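Pleckstrin homology domain-containing family M member 2 (Homo sapiens, PDB 3CXB) binds the Salmonella effector SifA through its PH domain and probably links it to kinesin. Local coordinates at residues 24-29 and 33-38; 55-60 and 94-99; 68-71 and 77-80. All blocks are in the same frame, centred on the assembly; numbering follows the deposited sequence.

Contact 1 (24-29 and 33-38)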
loop_
_atom_site.group_PDB
_atom_site.type_symbol
_atom_site.label_atom_id
_atom_site.label_comp_id
_atom_site.label_asym_id
_atom_site.label_seq_id
_atom_site.Cartn_x
_atom_site.Cartn_y
_atom_site.Cartn_z
ATOM N N PHE B 24 -6.842 4.785 -4.100
ATOM C CA PHE B 24 -5.969 5.724 -4.782
ATOM C C PHE B 24 -4.803 6.053 -3.861
ATOM O O PHE B 24 -4.997 6.429 -2.696
ATOM C CB PHE B 24 -6.714 6.994 -5.134
ATOM C CG PHE B 24 -5.847 8.028 -5.762
ATOM C CD1 PHE B 24 -5.677 9.260 -5.165
ATOM C CD2 PHE B 24 -5.171 7.760 -6.940
ATOM C CE1 PHE B 24 -4.849 10.217 -5.732
ATOM C CE2 PHE B 24 -4.344 8.709 -7.513
ATOM C CZ PHE B 24 -4.181 9.942 -6.901
ATOM N N VAL B 25 -3.586 5.936 -4.379
ATOM C CA VAL B 25 -2.430 6.171 -3.539
ATOM C C VAL B 25 -1.499 7.281 -3.975
ATOM O O VAL B 25 -1.234 7.460 -5.151
ATOM C CB VAL B 25 -1.635 4.862 -3.377
ATOM C CG1 VAL B 25 -0.330 5.128 -2.656
ATOM C CG2 VAL B 25 -2.473 3.849 -2.610
ATOM N N VAL B 26 -0.999 8.019 -2.995
ATOM C CA VAL B 26 -0.093 9.127 -3.256
ATOM C C VAL B 26 1.063 9.064 -2.262
ATOM O O VAL B 26 0.836 8.910 -1.069
ATOM C CB VAL B 26 -0.822 10.496 -3.066
ATOM C CG1 VAL B 26 0.136 11.657 -3.267
ATOM C CG2 VAL B 26 -1.977 10.605 -4.028
ATOM N N LEU B 27 2.293 9.167 -2.765
ATOM C CA LEU B 27 3.483 9.171 -1.917
ATOM C C LEU B 27 4.129 10.524 -2.126
ATOM O O LEU B 27 4.943 10.709 -3.032
ATOM C CB LEU B 27 4.480 8.063 -2.314
ATOM C CG LEU B 27 5.878 8.192 -1.662
ATOM C CD1 LEU B 27 5.735 8.177 -0.139
ATOM C CD2 LEU B 27 6.820 7.091 -2.128
ATOM N N SER B 28 3.749 11.488 -1.308
ATOM C CA SER B 28 4.314 12.812 -1.461
ATOM C C SER B 28 5.230 13.133 -0.311
ATOM O O SER B 28 4.870 12.981 0.858
ATOM C CB SER B 28 3.225 13.871 -1.560
ATOM O OG SER B 28 3.825 15.138 -1.755
ATOM N N ASN B 29 6.412 13.611 -0.670
ATOM C CA ASN B 29 7.438 13.925 0.299
ATOM C C ASN B 29 7.860 12.534 0.772
ATOM O O ASN B 29 8.249 11.681 -0.038
ATOM C CB ASN B 29 6.854 14.746 1.451
ATOM C CG ASN B 29 7.850 15.726 2.028
ATOM O OD1 ASN B 29 7.730 16.145 3.181
ATOM N ND2 ASN B 29 8.836 16.112 1.227
ATOM N N TYR B 33 -0.172 8.499 1.413
ATOM C CA TYR B 33 -1.583 8.655 1.709
ATOM C C TYR B 33 -2.394 7.670 0.898
ATOM O O TYR B 33 -2.062 7.371 -0.245
ATOM C CB TYR B 33 -2.036 10.067 1.370
ATOM C CG TYR B 33 -1.098 11.153 1.829
ATOM C CD1 TYR B 33 0.104 11.373 1.182
ATOM C CD2 TYR B 33 -1.439 11.988 2.882
ATOM C CE1 TYR B 33 0.948 12.409 1.564
ATOM C CE2 TYR B 33 -0.606 13.022 3.275
ATOM C CZ TYR B 33 0.584 13.226 2.606
ATOM O OH TYR B 33 1.431 14.244 2.965
ATOM N N GLN B 34 -3.457 7.158 1.489
ATOM C CA GLN B 34 -4.326 6.241 0.777
ATOM C C GLN B 34 -5.769 6.732 0.855
ATOM O O GLN B 34 -6.282 7.006 1.939
ATOM C CB GLN B 34 -4.252 4.850 1.382
ATOM C CG GLN B 34 -5.385 3.967 0.892
ATOM C CD GLN B 34 -5.422 2.626 1.576
ATOM O OE1 GLN B 34 -5.223 2.537 2.778
ATOM N NE2 GLN B 34 -5.696 1.578 0.819
ATOM N N TYR B 35 -6.432 6.843 -0.286
ATOM C CA TYR B 35 -7.824 7.280 -0.291
ATOM C C TYR B 35 -8.618 6.147 -0.930
ATOM O O TYR B 35 -8.054 5.339 -1.678
ATOM C CB TYR B 35 -7.972 8.537 -1.135
ATOM C CG TYR B 35 -7.047 9.653 -0.758
ATOM C CD1 TYR B 35 -7.344 10.506 0.304
ATOM C CD2 TYR B 35 -5.846 9.840 -1.435
ATOM C CE1 TYR B 35 -6.465 11.516 0.686
ATOM C CE2 TYR B 35 -4.953 10.852 -1.059
ATOM C CZ TYR B 35 -5.272 11.681 0.002
ATOM O OH TYR B 35 -4.401 12.657 0.407
ATOM N N PRO B 36 -9.935 6.058 -0.648
ATOM C CA PRO B 36 -10.744 4.982 -1.245
ATOM C C PRO B 36 -10.934 5.165 -2.751
ATOM O O PRO B 36 -11.226 4.211 -3.475
ATOM C CB PRO B 36 -12.056 5.061 -0.467
ATOM C CG PRO B 36 -12.144 6.504 -0.129
ATOM C CD PRO B 36 -10.739 6.853 0.296
ATOM N N ASP B 37 -10.758 6.396 -3.207
ATOM C CA ASP B 37 -10.879 6.731 -4.616
ATOM C C ASP B 37 -10.071 8.000 -4.859
ATOM O O ASP B 37 -9.397 8.490 -3.956
ATOM C CB ASP B 37 -12.350 6.939 -5.016
ATOM C CG ASP B 37 -13.061 7.976 -4.158
ATOM O OD1 ASP B 37 -13.284 7.703 -2.958
ATOM O OD2 ASP B 37 -13.403 9.060 -4.682
ATOM N N ARG B 38 -10.138 8.535 -6.067
ATOM C CA ARG B 38 -9.389 9.735 -6.393
ATOM C C ARG B 38 -10.141 11.028 -6.084
ATOM O O ARG B 38 -9.723 12.106 -6.517
ATOM C CB ARG B 38 -9.006 9.695 -7.869
ATOM C CG ARG B 38 -10.191 9.353 -8.774
ATOM C CD ARG B 38 -9.845 9.412 -10.256
ATOM N NE ARG B 38 -8.834 8.432 -10.633
ATOM C CZ ARG B 38 -8.341 8.303 -11.860
ATOM N NH1 ARG B 38 -8.762 9.094 -12.838
ATOM N NH2 ARG B 38 -7.422 7.382 -12.111
#
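Phe24 and Val26 pair with Tyr35 and Tyr33 in the beta hairpin of strands 21-28 and 31-35 of the PH domain. The strands are antiparallel, with 164° between their segment axes. Two hydrogen-bonded pairs flank the non-hydrogen-bonded pair Val25 and Gln34. Phe24 N gives to Tyr35 O at 2.8 Å, and Tyr35 N returns a bond to Phe24 O. Val26 and Tyr33 exchange two more; the bond from Tyr33 N to Val26 O is 2.7 Å long.

Phe24, Val26, Tyr33 and Tyr35 share one face. The Phe24 and Tyr35 side chains lie side by side and point the same way, with Phe24 CD1 3.8 Å from Tyr35 CD2. With chi1 at 177° the Phe24 ring swings away from its own N and lies beside its carbonyl carbon. There Arg38 CB lies over one face, offset toward the rim, 4.1 Å from Phe24 CG. Arg38 is poorly ordered, so this cover is less certain. Val26 CG2 meets the edge of the Tyr35 ring, 4.2 Å from Tyr35 CE2. The Tyr33 ring turns its own edge to Val26 O, which lies in the ring plane, 3.4 Å from Tyr33 CD1.

Val25 and Gln34 point to the other face, where Val25 packs on Trp92 of helix 86-100. Strand 2-8 continues the sheet beyond strand 21-28. This is the antiparallel pairing of a hairpin in the N-terminal part of the PH-domain sheet.

Contact 2 (55-60 and 94-99)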
loop_
_atom_site.group_PDB
_atom_site.type_symbol
_atom_site.label_atom_id
_atom_site.label_comp_id
_atom_site.label_asym_id
_atom_site.label_seq_id
_atom_site.Cartn_x
_atom_site.Cartn_y
_atom_site.Cartn_z
ATOM N N GLY B 55 7.501 -0.340 9.350
ATOM C CA GLY B 55 8.454 -1.379 9.646
ATOM C C GLY B 55 9.154 -1.882 8.412
ATOM O O GLY B 55 10.070 -2.687 8.529
ATOM N N GLY B 56 8.742 -1.411 7.232
ATOM C CA GLY B 56 9.372 -1.856 5.998
ATOM C C GLY B 56 8.373 -2.175 4.900
ATOM O O GLY B 56 7.179 -1.898 5.046
ATOM N N CYS B 57 8.860 -2.736 3.795
ATOM C CA CYS B 57 8.020 -3.118 2.655
ATOM C C CYS B 57 8.593 -4.385 2.038
ATOM O O CYS B 57 9.808 -4.549 1.981
ATOM C CB CYS B 57 8.043 -2.052 1.545
ATOM S SG CYS B 57 7.414 -0.412 1.918
ATOM N N ARG B 58 7.737 -5.262 1.540
ATOM C CA ARG B 58 8.232 -6.462 0.898
ATOM C C ARG B 58 7.233 -6.966 -0.142
ATOM O O ARG B 58 6.066 -6.605 -0.121
ATOM C CB ARG B 58 8.497 -7.547 1.947
ATOM C CG ARG B 58 7.261 -8.023 2.683
ATOM C CD ARG B 58 7.627 -8.961 3.824
ATOM N NE ARG B 58 6.812 -10.174 3.819
ATOM C CZ ARG B 58 7.085 -11.265 3.107
ATOM N NH1 ARG B 58 8.162 -11.317 2.326
ATOM N NH2 ARG B 58 6.280 -12.314 3.187
ATOM N N ARG B 59 7.702 -7.781 -1.071
ATOM C CA ARG B 59 6.813 -8.358 -2.054
ATOM C C ARG B 59 6.096 -9.450 -1.264
ATOM O O ARG B 59 6.702 -10.091 -0.406
ATOM C CB ARG B 59 7.618 -8.964 -3.208
ATOM C CG ARG B 59 8.015 -7.980 -4.308
ATOM C CD ARG B 59 9.241 -8.503 -5.018
ATOM N NE ARG B 59 9.130 -8.511 -6.473
ATOM C CZ ARG B 59 9.732 -7.642 -7.270
ATOM N NH1 ARG B 59 9.580 -7.724 -8.585
ATOM N NH2 ARG B 59 10.485 -6.683 -6.746
ATOM N N ALA B 60 4.814 -9.660 -1.538
ATOM C CA ALA B 60 4.054 -10.664 -0.809
ATOM C C ALA B 60 3.957 -11.999 -1.525
ATOM O O ALA B 60 4.402 -12.150 -2.660
ATOM C CB ALA B 60 2.663 -10.141 -0.514
ATOM N N GLN B 94 10.192 0.116 -5.164
ATOM C CA GLN B 94 11.427 0.883 -5.122
ATOM C C GLN B 94 11.256 2.244 -4.460
ATOM O O GLN B 94 12.131 2.692 -3.722
ATOM C CB GLN B 94 11.959 1.048 -6.540
ATOM C CG GLN B 94 13.247 1.833 -6.667
ATOM C CD GLN B 94 13.646 1.995 -8.120
ATOM O OE1 GLN B 94 13.919 1.011 -8.810
ATOM N NE2 GLN B 94 13.670 3.240 -8.600
ATOM N N HIS B 95 10.131 2.901 -4.725
ATOM C CA HIS B 95 9.884 4.209 -4.130
ATOM C C HIS B 95 9.638 4.078 -2.632
ATOM O O HIS B 95 10.272 4.746 -1.834
ATOM C CB HIS B 95 8.680 4.909 -4.797
ATOM C CG HIS B 95 8.991 5.531 -6.129
ATOM N ND1 HIS B 95 10.057 6.385 -6.325
ATOM C CD2 HIS B 95 8.356 5.441 -7.322
ATOM C CE1 HIS B 95 10.067 6.793 -7.582
ATOM N NE2 HIS B 95 9.046 6.235 -8.208
ATOM N N LEU B 96 8.721 3.202 -2.262
ATOM C CA LEU B 96 8.392 3.002 -0.863
ATOM C C LEU B 96 9.571 2.574 0.008
ATOM O O LEU B 96 9.731 3.057 1.123
ATOM C CB LEU B 96 7.275 1.970 -0.753
ATOM C CG LEU B 96 5.951 2.427 -1.361
ATOM C CD1 LEU B 96 4.962 1.280 -1.407
ATOM C CD2 LEU B 96 5.417 3.585 -0.532
ATOM N N CYS B 97 10.390 1.659 -0.493
ATOM C CA CYS B 97 11.528 1.197 0.280
ATOM C C CYS B 97 12.546 2.313 0.383
ATOM O O CYS B 97 13.295 2.405 1.361
ATOM C CB CYS B 97 12.129 -0.053 -0.362
ATOM S SG CYS B 97 10.974 -1.465 -0.371
ATOM N N GLN B 98 12.558 3.179 -0.620
ATOM C CA GLN B 98 13.469 4.311 -0.616
ATOM C C GLN B 98 13.052 5.240 0.533
ATOM O O GLN B 98 13.873 5.652 1.349
ATOM C CB GLN B 98 13.387 5.037 -1.952
ATOM C CG GLN B 98 14.659 5.741 -2.373
ATOM C CD GLN B 98 14.671 5.980 -3.866
ATOM O OE1 GLN B 98 13.988 6.873 -4.385
ATOM N NE2 GLN B 98 15.419 5.154 -4.575
ATOM N N ALA B 99 11.760 5.545 0.603
ATOM C CA ALA B 99 11.228 6.405 1.653
ATOM C C ALA B 99 11.532 5.823 3.031
ATOM O O ALA B 99 11.771 6.562 3.983
ATOM C CB ALA B 99 9.721 6.574 1.486
#
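Cys57 of strand 54-59 faces Leu96 and Cys97 of helix 86-100, where the C-terminal helix of the PH fold packs against the beta-sheet. The contact is small, with 129 Å² buried in all. Three side chains make it, and no hydrogen bond crosses it.

The CB of Cys57 points toward the helix. Its SG is anti to the carbonyl carbon, beside the backbone N (chi1 -63°), and this carries the sulfur to the base of the Leu96 side chain. Cys57 SG lies 3.6 Å from Leu96 CB. The CB of Leu96 points back toward the strand, while the branched end of the side chain runs on to Leu27 of strand 21-28. The strand meets this leucine mainly at its CB.

Cys97 comes alongside Cys57 from the next position on the helix. Its own SG is also anti to the carbonyl carbon and meets the beta-carbon of Cys57. The two cysteines thus meet sulfur to carbon. Their sulfurs are 4.4 Å apart, measured from Cys57 SG to Cys97 SG, too far for a disulfide. The meeting is apolar.

Met49 touches both Cys57 and Leu96, and Met93 of the helix also reaches Cys57. Further along the strand, Arg59 NH1 forms a salt bridge with Glu86 OE2 near the start of the helix, a further, polar tie between the same two elements. At the cysteine pair, Cys97 SG stands 3.6 Å from Cys57 CB.

Contact 3 (68-71 and 77-80)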
loop_
_atom_site.group_PDB
_atom_site.type_symbol
_atom_site.label_atom_id
_atom_site.label_comp_id
_atom_site.label_asym_id
_atom_site.label_seq_id
_atom_site.Cartn_x
_atom_site.Cartn_y
_atom_site.Cartn_z
ATOM N N ALA B 68 1.323 -8.517 -5.769
ATOM C CA ALA B 68 0.999 -8.069 -4.419
ATOM C C ALA B 68 2.202 -7.763 -3.530
ATOM O O ALA B 68 3.204 -8.467 -3.554
ATOM C CB ALA B 68 0.128 -9.095 -3.742
ATOM N N PHE B 69 2.080 -6.705 -2.735
ATOM C CA PHE B 69 3.134 -6.290 -1.813
ATOM C C PHE B 69 2.526 -5.663 -0.561
ATOM O O PHE B 69 1.357 -5.282 -0.549
ATOM C CB PHE B 69 4.067 -5.296 -2.493
ATOM C CG PHE B 69 3.372 -4.055 -3.001
ATOM C CD1 PHE B 69 3.369 -2.881 -2.247
ATOM C CD2 PHE B 69 2.756 -4.055 -4.250
ATOM C CE1 PHE B 69 2.769 -1.725 -2.730
ATOM C CE2 PHE B 69 2.147 -2.902 -4.751
ATOM C CZ PHE B 69 2.152 -1.733 -3.996
ATOM N N GLN B 70 3.320 -5.540 0.494
ATOM C CA GLN B 70 2.792 -4.991 1.724
ATOM C C GLN B 70 3.662 -3.929 2.384
ATOM O O GLN B 70 4.877 -3.883 2.194
ATOM C CB GLN B 70 2.533 -6.132 2.690
ATOM C CG GLN B 70 3.768 -6.958 2.947
ATOM C CD GLN B 70 3.498 -8.269 3.679
ATOM O OE1 GLN B 70 4.413 -8.852 4.261
ATOM N NE2 GLN B 70 2.251 -8.748 3.636
ATOM N N VAL B 71 3.009 -3.062 3.150
ATOM C CA VAL B 71 3.684 -2.004 3.877
ATOM C C VAL B 71 3.489 -2.322 5.349
ATOM O O VAL B 71 2.387 -2.180 5.860
ATOM C CB VAL B 71 3.052 -0.634 3.569
ATOM C CG1 VAL B 71 3.727 0.458 4.383
ATOM C CG2 VAL B 71 3.196 -0.330 2.097
ATOM N N PRO B 77 -2.035 -4.073 11.863
ATOM C CA PRO B 77 -1.992 -4.795 10.588
ATOM C C PRO B 77 -1.432 -4.039 9.387
ATOM O O PRO B 77 -1.726 -2.873 9.171
ATOM C CB PRO B 77 -3.444 -5.220 10.390
ATOM C CG PRO B 77 -4.198 -4.162 11.113
ATOM C CD PRO B 77 -3.411 -4.042 12.375
ATOM N N CYS B 78 -0.628 -4.746 8.603
ATOM C CA CYS B 78 0.009 -4.190 7.417
ATOM C C CYS B 78 -0.960 -3.822 6.304
ATOM O O CYS B 78 -2.095 -4.283 6.261
ATOM C CB CYS B 78 1.030 -5.187 6.860
ATOM S SG CYS B 78 0.314 -6.686 6.061
ATOM N N LEU B 79 -0.496 -2.996 5.380
ATOM C CA LEU B 79 -1.327 -2.599 4.265
ATOM C C LEU B 79 -1.083 -3.556 3.095
ATOM O O LEU B 79 -0.002 -3.572 2.522
ATOM C CB LEU B 79 -0.990 -1.156 3.875
ATOM C CG LEU B 79 -1.665 -0.547 2.643
ATOM C CD1 LEU B 79 -3.173 -0.704 2.751
ATOM C CD2 LEU B 79 -1.275 0.922 2.510
ATOM N N GLU B 80 -2.071 -4.375 2.751
ATOM C CA GLU B 80 -1.891 -5.302 1.634
ATOM C C GLU B 80 -2.309 -4.617 0.341
ATOM O O GLU B 80 -3.487 -4.335 0.129
ATOM C CB GLU B 80 -2.723 -6.569 1.831
ATOM C CG GLU B 80 -2.066 -7.645 2.684
ATOM C CD GLU B 80 -1.100 -8.540 1.920
ATOM O OE1 GLU B 80 -0.651 -9.553 2.507
ATOM O OE2 GLU B 80 -0.785 -8.235 0.742
#
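Val71 and Leu79 form the hydrogen-bonded pair of an antiparallel hairpin of the PH-domain sheet, made by strands 68-73 and 79-82. Val71 N gives to Leu79 O at 3.1 Å. Leu79 N answers to Val71 O at 3.0 Å in a straighter bond, with 170° at the hydrogen. Each residue thus has its backbone N-H and C=O satisfied by the other. Leu79 O also takes a CA-H...O contact from Gln70, with Gln70 CA 3.2 Å away. The side chains of the pair meet at Val71 CB and Leu79 CB, 4.1 Å apart.

Gln70 and Glu80 form the next, non-hydrogen-bonded pair, with their side chains on the opposite face. They lie side by side and point the same way, their amide and carboxylate planes 67° apart. Glu80 bends at chi2 (-83°), which brings its carboxylate over to the amide. Gln70 NE2 is 3.2 Å from Glu80 OE1 and 3.7 Å from Cys78 SG. Gln70 OE1 has a weak hydrogen bond from Arg58 NE, and Glu80 OE1 has a long, weak ion pair with Arg65 NH1.

The two strands lie in the interior of the sheet. Strand 54-59 borders 68-73 through backbone bonds such as Gln70 with Arg58. Strand 2-8 borders 79-82. Phe69 packs on Met89, Met93 and Leu96 of helix 86-100.

Overall arrangement
All three contacts belong to one antiparallel sheet and its C-terminal helix, within the PH domain. Contacts 2 and 3 are closest, with centres about 10 Å apart. Their strands are neighbours: Ala60 N lies 2.8 Å from Ala68 O, a probable hydrogen bond. Contact 1 lies toward the other edge of the sheet, with its centre about 16 Å from that of contact 2 and about 15 Å from that of contact 3. It still touches both. Leu27 CD2 packs 3.9 Å from His95 CB, and Gln34 OE1 lies 3.8 Å from Leu79 CD1. Along the chain contact 1 closes first; contact 3 then falls between the two segments of contact 2.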